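Local coordinates for protein orotidine 5'-phosphate decarboxylase (PDB 4DBE) that probably catalyses, as a homodimer, the decarboxylation of orotidine 5'-monophosphate to uridine 5'-monophosphate in the last step of de novo UMP synthesis, at residues I56-K61 / S77-F82; L8-P13 / Y27-G32. All blocks are in the same frame, centred on the assembly; numbering follows the deposited sequence.

Contact 1 of 2, residues I56-K61 / S77-F82; sequences IIVDFK and SFANSF. With BMP (6-hydroxyuridine-5'-phosphate), chain C.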
loop_
_atom_site.group_PDB
_atom_site.type_symbol
_atom_site.label_atom_id
_atom_site.label_comp_id
_atom_site.label_asym_id
_atom_site.label_seq_id
_atom_site.Cartn_x
_atom_site.Cartn_y
_atom_site.Cartn_z
ATOM N N ILE A 56 -17.768 2.379 7.037
ATOM C CA ILE A 56 -16.952 2.861 5.932
ATOM C C ILE A 56 -15.494 2.481 6.190
ATOM O O ILE A 56 -14.894 2.910 7.183
ATOM C CB ILE A 56 -17.043 4.377 5.795
ATOM C CG1 ILE A 56 -18.482 4.795 5.438
ATOM C CG2 ILE A 56 -16.015 4.854 4.771
ATOM C CD1 ILE A 56 -18.762 6.267 5.606
ATOM N N ILE A 57 -14.929 1.681 5.295
ATOM C CA ILE A 57 -13.571 1.186 5.449
ATOM C C ILE A 57 -12.705 1.751 4.352
ATOM O O ILE A 57 -12.969 1.526 3.167
ATOM C CB ILE A 57 -13.522 -0.358 5.342
ATOM C CG1 ILE A 57 -14.475 -0.989 6.356
ATOM C CG2 ILE A 57 -12.089 -0.875 5.524
ATOM C CD1 ILE A 57 -14.519 -2.529 6.275
ATOM N N VAL A 58 -11.672 2.493 4.728
ATOM C CA VAL A 58 -10.749 2.980 3.722
ATOM C C VAL A 58 -9.603 1.992 3.552
ATOM O O VAL A 58 -8.924 1.640 4.515
ATOM C CB VAL A 58 -10.233 4.394 4.033
ATOM C CG1 VAL A 58 -9.008 4.695 3.190
ATOM C CG2 VAL A 58 -11.346 5.402 3.789
ATOM N N ASP A 59 -9.411 1.535 2.317
ATOM C CA ASP A 59 -8.439 0.489 2.039
ATOM C C ASP A 59 -7.368 0.957 1.072
ATOM O O ASP A 59 -7.534 0.856 -0.158
ATOM C CB ASP A 59 -9.119 -0.789 1.505
ATOM C CG ASP A 59 -8.113 -1.887 1.159
ATOM O OD1 ASP A 59 -6.935 -1.756 1.544
ATOM O OD2 ASP A 59 -8.491 -2.887 0.513
ATOM N N PHE A 60 -6.282 1.483 1.632
ATOM C CA PHE A 60 -5.084 1.787 0.850
ATOM C C PHE A 60 -3.982 0.738 1.094
ATOM O O PHE A 60 -2.818 0.955 0.748
ATOM C CB PHE A 60 -4.564 3.202 1.142
ATOM C CG PHE A 60 -5.517 4.318 0.731
ATOM C CD1 PHE A 60 -6.694 4.050 0.052
ATOM C CD2 PHE A 60 -5.216 5.636 1.032
ATOM C CE1 PHE A 60 -7.564 5.079 -0.314
ATOM C CE2 PHE A 60 -6.080 6.679 0.665
ATOM C CZ PHE A 60 -7.248 6.399 -0.008
ATOM N N LYS A 61 -4.354 -0.406 1.671
ATOM C CA LYS A 61 -3.386 -1.495 1.868
ATOM C C LYS A 61 -2.119 -0.975 2.551
ATOM O O LYS A 61 -0.987 -1.263 2.125
ATOM C CB LYS A 61 -3.034 -2.155 0.525
ATOM C CG LYS A 61 -4.149 -2.967 -0.139
ATOM C CD LYS A 61 -4.648 -4.107 0.775
ATOM C CE LYS A 61 -5.540 -5.078 -0.005
ATOM N NZ LYS A 61 -6.755 -4.439 -0.605
ATOM N N SER A 77 -10.258 11.170 7.739
ATOM C CA SER A 77 -11.060 11.041 8.957
ATOM C C SER A 77 -12.500 10.595 8.737
ATOM O O SER A 77 -13.179 10.222 9.692
ATOM C CB SER A 77 -11.049 12.348 9.768
ATOM O OG SER A 77 -11.883 13.329 9.171
ATOM N N PHE A 78 -12.974 10.630 7.498
ATOM C CA PHE A 78 -14.350 10.224 7.218
ATOM C C PHE A 78 -14.573 8.712 7.364
ATOM O O PHE A 78 -15.716 8.250 7.438
ATOM C CB PHE A 78 -14.771 10.669 5.821
ATOM C CG PHE A 78 -13.877 10.169 4.736
ATOM C CD1 PHE A 78 -14.085 8.922 4.165
ATOM C CD2 PHE A 78 -12.832 10.950 4.274
ATOM C CE1 PHE A 78 -13.259 8.467 3.154
ATOM C CE2 PHE A 78 -12.001 10.499 3.263
ATOM C CZ PHE A 78 -12.211 9.261 2.705
ATOM N N ALA A 79 -13.489 7.945 7.390
ATOM C CA ALA A 79 -13.596 6.492 7.511
ATOM C C ALA A 79 -13.854 6.074 8.945
ATOM O O ALA A 79 -13.410 6.735 9.873
ATOM C CB ALA A 79 -12.325 5.823 7.008
ATOM N N ASN A 80 -14.556 4.955 9.119
ATOM C CA ASN A 80 -14.665 4.338 10.435
ATOM C C ASN A 80 -13.457 3.451 10.705
ATOM O O ASN A 80 -13.027 3.287 11.848
ATOM C CB ASN A 80 -15.941 3.503 10.536
ATOM C CG ASN A 80 -17.197 4.318 10.251
ATOM O OD1 ASN A 80 -17.964 4.002 9.343
ATOM N ND2 ASN A 80 -17.408 5.377 11.030
ATOM N N SER A 81 -12.900 2.891 9.640
ATOM C CA SER A 81 -11.899 1.844 9.760
ATOM C C SER A 81 -10.899 1.900 8.617
ATOM O O SER A 81 -11.198 2.443 7.549
ATOM C CB SER A 81 -12.595 0.480 9.728
ATOM O OG SER A 81 -13.794 0.522 10.481
ATOM N N PHE A 82 -9.724 1.311 8.834
ATOM C CA PHE A 82 -8.690 1.255 7.807
ATOM C C PHE A 82 -8.123 -0.143 7.669
ATOM O O PHE A 82 -8.081 -0.913 8.643
ATOM C CB PHE A 82 -7.550 2.225 8.118
ATOM C CG PHE A 82 -7.973 3.661 8.147
ATOM C CD1 PHE A 82 -7.936 4.432 6.993
ATOM C CD2 PHE A 82 -8.409 4.241 9.323
ATOM C CE1 PHE A 82 -8.321 5.752 7.019
ATOM C CE2 PHE A 82 -8.802 5.567 9.353
ATOM C CZ PHE A 82 -8.757 6.324 8.202
HETATM P P BMP C . -13.278 -7.675 -6.988
HETATM O OP1 BMP C . -12.465 -8.870 -7.247
HETATM O OP2 BMP C . -13.701 -6.742 -8.237
HETATM O OP3 BMP C . -14.656 -8.163 -6.345
HETATM O "O5'" BMP C . -12.593 -6.763 -5.866
HETATM C "C5'" BMP C . -12.002 -7.320 -4.703
HETATM C "C4'" BMP C . -11.634 -6.233 -3.711
HETATM O "O4'" BMP C . -10.994 -6.845 -2.561
HETATM C "C3'" BMP C . -10.654 -5.183 -4.237
HETATM O "O3'" BMP C . -10.895 -3.933 -3.596
HETATM C "C2'" BMP C . -9.309 -5.735 -3.773
HETATM O "O2'" BMP C . -8.300 -4.764 -3.635
HETATM C "C1'" BMP C . -9.680 -6.352 -2.422
HETATM N N1 BMP C . -8.812 -7.469 -2.010
HETATM C C2 BMP C . -8.616 -8.548 -2.798
HETATM O O2 BMP C . -9.134 -8.623 -3.895
HETATM N N3 BMP C . -7.816 -9.559 -2.400
HETATM C C4 BMP C . -7.211 -9.540 -1.190
HETATM O O4 BMP C . -6.496 -10.474 -0.841
HETATM C C5 BMP C . -7.416 -8.438 -0.337
HETATM C C6 BMP C . -8.230 -7.419 -0.769
HETATM O O1 BMP C . -8.462 -6.360 0.016
#
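In the beta-alpha-beta unit formed by strand 55-62, helix 66-73 and strand 81-85 of this TIM barrel, the strands run parallel, with Ile57 beside Ser81 and Val58 beside Phe82. The pairing begins where Asn80 leads into its strand. The OD1 of Asn80 receives the N of Ile56 on a lone pair in the carbonyl plane, at 2.8 Å and nearly straight (171°). Ile56 O, in turn, is gripped by two successive amides, Asn80 N at 2.8 Å and Ser81 N at 3.2 Å. One strand-to-strand step further, Val58 N donates to Ser81 O.

On the helix side of the sheet, Val58 is the wedge. Val58 CG2 presses on Ala79 CB at 3.4 Å, a tight fit, and lies 3.7 Å from Phe78 CE1, while Val58 CB packs beside Phe82 CD1. Having CG1 anti to the backbone N (chi1 164°) is what turns CG2 toward Ala79 and Phe78. The latter also leans on Leu48 of helix 41-49, as does Ile56.

Past this packing, strand 55-62 contributes Asp59 and Lys61 to the active site. The OD1 of Asp59 closes an Asx turn with Lys61 N, and its OD2 meets Lys61 NZ by the syn lone pair in a 2.6 Å salt bridge. Bends at chi2 and chi4 bring Lys61 NZ within 2.6 Å of O1, the 6-hydroxy oxygen of the ligand, to which it donates. A lysine held by Asp59, by Asp64 of the second subunit and by the substituent on C6 is consistent with Lys61 acting as the proton donor.

Contact 2 of 2, residues L8-P13 / Y27-G32; sequences LAMDKP and YGIKVG. With BMP (6-hydroxyuridine-5'-phosphate), chain C.
Leu8 and Ile29, Ala9 and Lys30, and Met10 and Val31 are the facing pairs of two parallel barrel strands. Four backbone hydrogen bonds stitch them: Leu8 N to Gly28 O, Lys30 N to Leu8 O (2.6 Å), Met10 N to Lys30 O, and Gly32 N to Met10 O, the last at 3.2 Å.

Polar side chains gather at the ligand. Asp11 OD2 accepts from the ribose hydroxyl O3' at 2.7 Å, and Lys30 NZ donates to that oxygen at 2.8 Å. The two charged groups are bridged: a water donates to Asp11 OD1 and Lys30 O and accepts from Lys30 NZ. Turns at chi3 (77°) and chi4 (63°) curl Lys30 back to this point, where NZ also forms a salt bridge with Asp59 OD2 of the neighbouring strand. An asparagine in place of Asp11 would probably weaken the grip on O3', since an amide NH2 at OD2 could not accept that hydroxyl, and would take one of two carboxylates from beside Lys30. A beta carbon on Gly32 would collide with Asp11 OD1.

Apolar contact lies on the other face, where Met10 CB rests 4.0 Å from Ile29 CG2. There Leu8 and Met10 lean on Leu19 of helix 16-22, which links the two strands, and Met10 on Leu35 of helix 33-39. Backbone bonds from Ala9 to Ile186 and from Ile29 to Ile57 continue the barrel in both directions.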
loop_
_atom_site.group_PDB
_atom_site.type_symbol
_atom_site.label_atom_id
_atom_site.label_comp_id
_atom_site.label_asym_id
_atom_site.label_seq_id
_atom_site.Cartn_x
_atom_site.Cartn_y
_atom_site.Cartn_z
ATOM N N LEU A 8 -19.338 -3.444 -0.215
ATOM C CA LEU A 8 -19.070 -3.007 -1.586
ATOM C C LEU A 8 -17.635 -2.526 -1.698
ATOM O O LEU A 8 -17.218 -1.633 -0.951
ATOM C CB LEU A 8 -20.020 -1.876 -1.962
ATOM C CG LEU A 8 -19.717 -1.161 -3.289
ATOM C CD1 LEU A 8 -19.977 -2.113 -4.432
ATOM C CD2 LEU A 8 -20.569 0.098 -3.419
ATOM N N ALA A 9 -16.869 -3.126 -2.607
ATOM C CA ALA A 9 -15.525 -2.637 -2.864
ATOM C C ALA A 9 -15.632 -1.540 -3.920
ATOM O O ALA A 9 -15.643 -1.816 -5.123
ATOM C CB ALA A 9 -14.592 -3.752 -3.322
ATOM N N MET A 10 -15.764 -0.304 -3.452
ATOM C CA MET A 10 -15.887 0.823 -4.356
ATOM C C MET A 10 -14.506 1.227 -4.861
ATOM O O MET A 10 -13.860 2.130 -4.323
ATOM C CB MET A 10 -16.600 2.000 -3.679
ATOM C CG MET A 10 -17.091 3.066 -4.656
ATOM S SD MET A 10 -18.122 4.267 -3.799
ATOM C CE MET A 10 -19.105 3.155 -2.801
ATOM N N ASP A 11 -14.063 0.532 -5.903
ATOM C CA ASP A 11 -12.780 0.808 -6.540
ATOM C C ASP A 11 -12.969 1.648 -7.793
ATOM O O ASP A 11 -12.009 1.983 -8.478
ATOM C CB ASP A 11 -12.103 -0.515 -6.895
ATOM C CG ASP A 11 -11.724 -1.305 -5.666
ATOM O OD1 ASP A 11 -11.251 -0.671 -4.692
ATOM O OD2 ASP A 11 -11.908 -2.551 -5.653
ATOM N N LYS A 12 -14.228 1.954 -8.080
ATOM C CA LYS A 12 -14.642 2.716 -9.249
ATOM C C LYS A 12 -15.902 3.452 -8.812
ATOM O O LYS A 12 -16.676 2.935 -8.016
ATOM C CB LYS A 12 -14.961 1.763 -10.414
ATOM C CG LYS A 12 -15.326 2.449 -11.727
ATOM C CD LYS A 12 -15.840 1.469 -12.792
ATOM C CE LYS A 12 -14.767 0.455 -13.229
ATOM N NZ LYS A 12 -15.107 -0.167 -14.563
ATOM N N PRO A 13 -16.105 4.679 -9.303
ATOM C CA PRO A 13 -17.292 5.441 -8.896
ATOM C C PRO A 13 -18.627 4.794 -9.292
ATOM O O PRO A 13 -18.754 4.234 -10.376
ATOM C CB PRO A 13 -17.131 6.762 -9.657
ATOM C CG PRO A 13 -15.671 6.871 -9.933
ATOM C CD PRO A 13 -15.196 5.469 -10.150
ATOM N N TYR A 27 -23.676 -4.147 4.180
ATOM C CA TYR A 27 -23.108 -3.913 5.499
ATOM C C TYR A 27 -22.239 -2.655 5.451
ATOM O O TYR A 27 -22.359 -1.764 6.298
ATOM C CB TYR A 27 -22.276 -5.099 5.998
ATOM C CG TYR A 27 -21.518 -4.721 7.248
ATOM C CD1 TYR A 27 -22.183 -4.547 8.452
ATOM C CD2 TYR A 27 -20.144 -4.489 7.211
ATOM C CE1 TYR A 27 -21.498 -4.173 9.603
ATOM C CE2 TYR A 27 -19.457 -4.112 8.352
ATOM C CZ TYR A 27 -20.141 -3.960 9.545
ATOM O OH TYR A 27 -19.459 -3.584 10.680
ATOM N N GLY A 28 -21.359 -2.576 4.459
ATOM C CA GLY A 28 -20.453 -1.441 4.393
ATOM C C GLY A 28 -19.909 -1.139 3.012
ATOM O O GLY A 28 -20.259 -1.787 2.027
ATOM N N ILE A 29 -19.041 -0.141 2.949
ATOM C CA ILE A 29 -18.374 0.224 1.706
ATOM C C ILE A 29 -16.887 0.254 1.978
ATOM O O ILE A 29 -16.434 0.856 2.964
ATOM C CB ILE A 29 -18.829 1.618 1.245
ATOM C CG1 ILE A 29 -20.335 1.593 0.982
ATOM C CG2 ILE A 29 -18.045 2.051 0.006
ATOM C CD1 ILE A 29 -20.935 2.962 0.668
ATOM N N LYS A 30 -16.123 -0.433 1.140
ATOM C CA LYS A 30 -14.673 -0.356 1.220
ATOM C C LYS A 30 -14.205 0.628 0.143
ATOM O O LYS A 30 -14.380 0.397 -1.057
ATOM C CB LYS A 30 -14.047 -1.737 1.022
ATOM C CG LYS A 30 -12.556 -1.781 1.297
ATOM C CD LYS A 30 -12.007 -3.206 1.200
ATOM C CE LYS A 30 -11.835 -3.691 -0.236
ATOM N NZ LYS A 30 -10.832 -2.870 -1.004
ATOM N N VAL A 31 -13.629 1.739 0.583
ATOM C CA VAL A 31 -13.182 2.773 -0.338
ATOM C C VAL A 31 -11.749 2.466 -0.769
ATOM O O VAL A 31 -10.862 2.363 0.062
ATOM C CB VAL A 31 -13.250 4.145 0.339
ATOM C CG1 VAL A 31 -12.712 5.222 -0.586
ATOM C CG2 VAL A 31 -14.678 4.442 0.753
ATOM N N GLY A 32 -11.537 2.308 -2.070
ATOM C CA GLY A 32 -10.249 1.891 -2.588
ATOM C C GLY A 32 -9.432 3.048 -3.129
ATOM O O GLY A 32 -9.961 4.128 -3.393
HETATM P P BMP C . -13.278 -7.675 -6.988
HETATM O OP1 BMP C . -12.465 -8.870 -7.247
HETATM O OP2 BMP C . -13.701 -6.742 -8.237
HETATM O OP3 BMP C . -14.656 -8.163 -6.345
HETATM O "O5'" BMP C . -12.593 -6.763 -5.866
HETATM C "C5'" BMP C . -12.002 -7.320 -4.703
HETATM C "C4'" BMP C . -11.634 -6.233 -3.711
HETATM O "O4'" BMP C . -10.994 -6.845 -2.561
HETATM C "C3'" BMP C . -10.654 -5.183 -4.237
HETATM O "O3'" BMP C . -10.895 -3.933 -3.596
HETATM C "C2'" BMP C . -9.309 -5.735 -3.773
HETATM O "O2'" BMP C . -8.300 -4.764 -3.635
HETATM C "C1'" BMP C . -9.680 -6.352 -2.422
HETATM N N1 BMP C . -8.812 -7.469 -2.010
HETATM C C2 BMP C . -8.616 -8.548 -2.798
HETATM O O2 BMP C . -9.134 -8.623 -3.895
HETATM N N3 BMP C . -7.816 -9.559 -2.400
HETATM C C4 BMP C . -7.211 -9.540 -1.190
HETATM O O4 BMP C . -6.496 -10.474 -0.841
HETATM C C5 BMP C . -7.416 -8.438 -0.337
HETATM C C6 BMP C . -8.230 -7.419 -0.769
HETATM O O1 BMP C . -8.462 -6.360 0.016
HETATM O O HOH W 1 -12.345 -0.897 -2.241
#

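Contacts 1 and 2 illustrate how a barrel assembles one site from successive beta-alpha-beta units. Their centres lie about 10 Å apart, and strands 28-32 and 55-62 are neighbours, probably bonded from Val31 N to Ile57 O at 2.7 Å. A second join is between side chains: Lys30 NZ of contact 2 forms a 2.8 Å salt bridge with Asp59 OD2 of contact 1, the oxygen that also holds Lys61. Asp64 of the second subunit extends this into the alternating lysine-aspartate array familiar from this family. Contact 2 thus holds O3' of the ribose, and contact 1 chiefly O1 on C6, with Asp59 OD2 bonded to both lysines and so probably helping to position them.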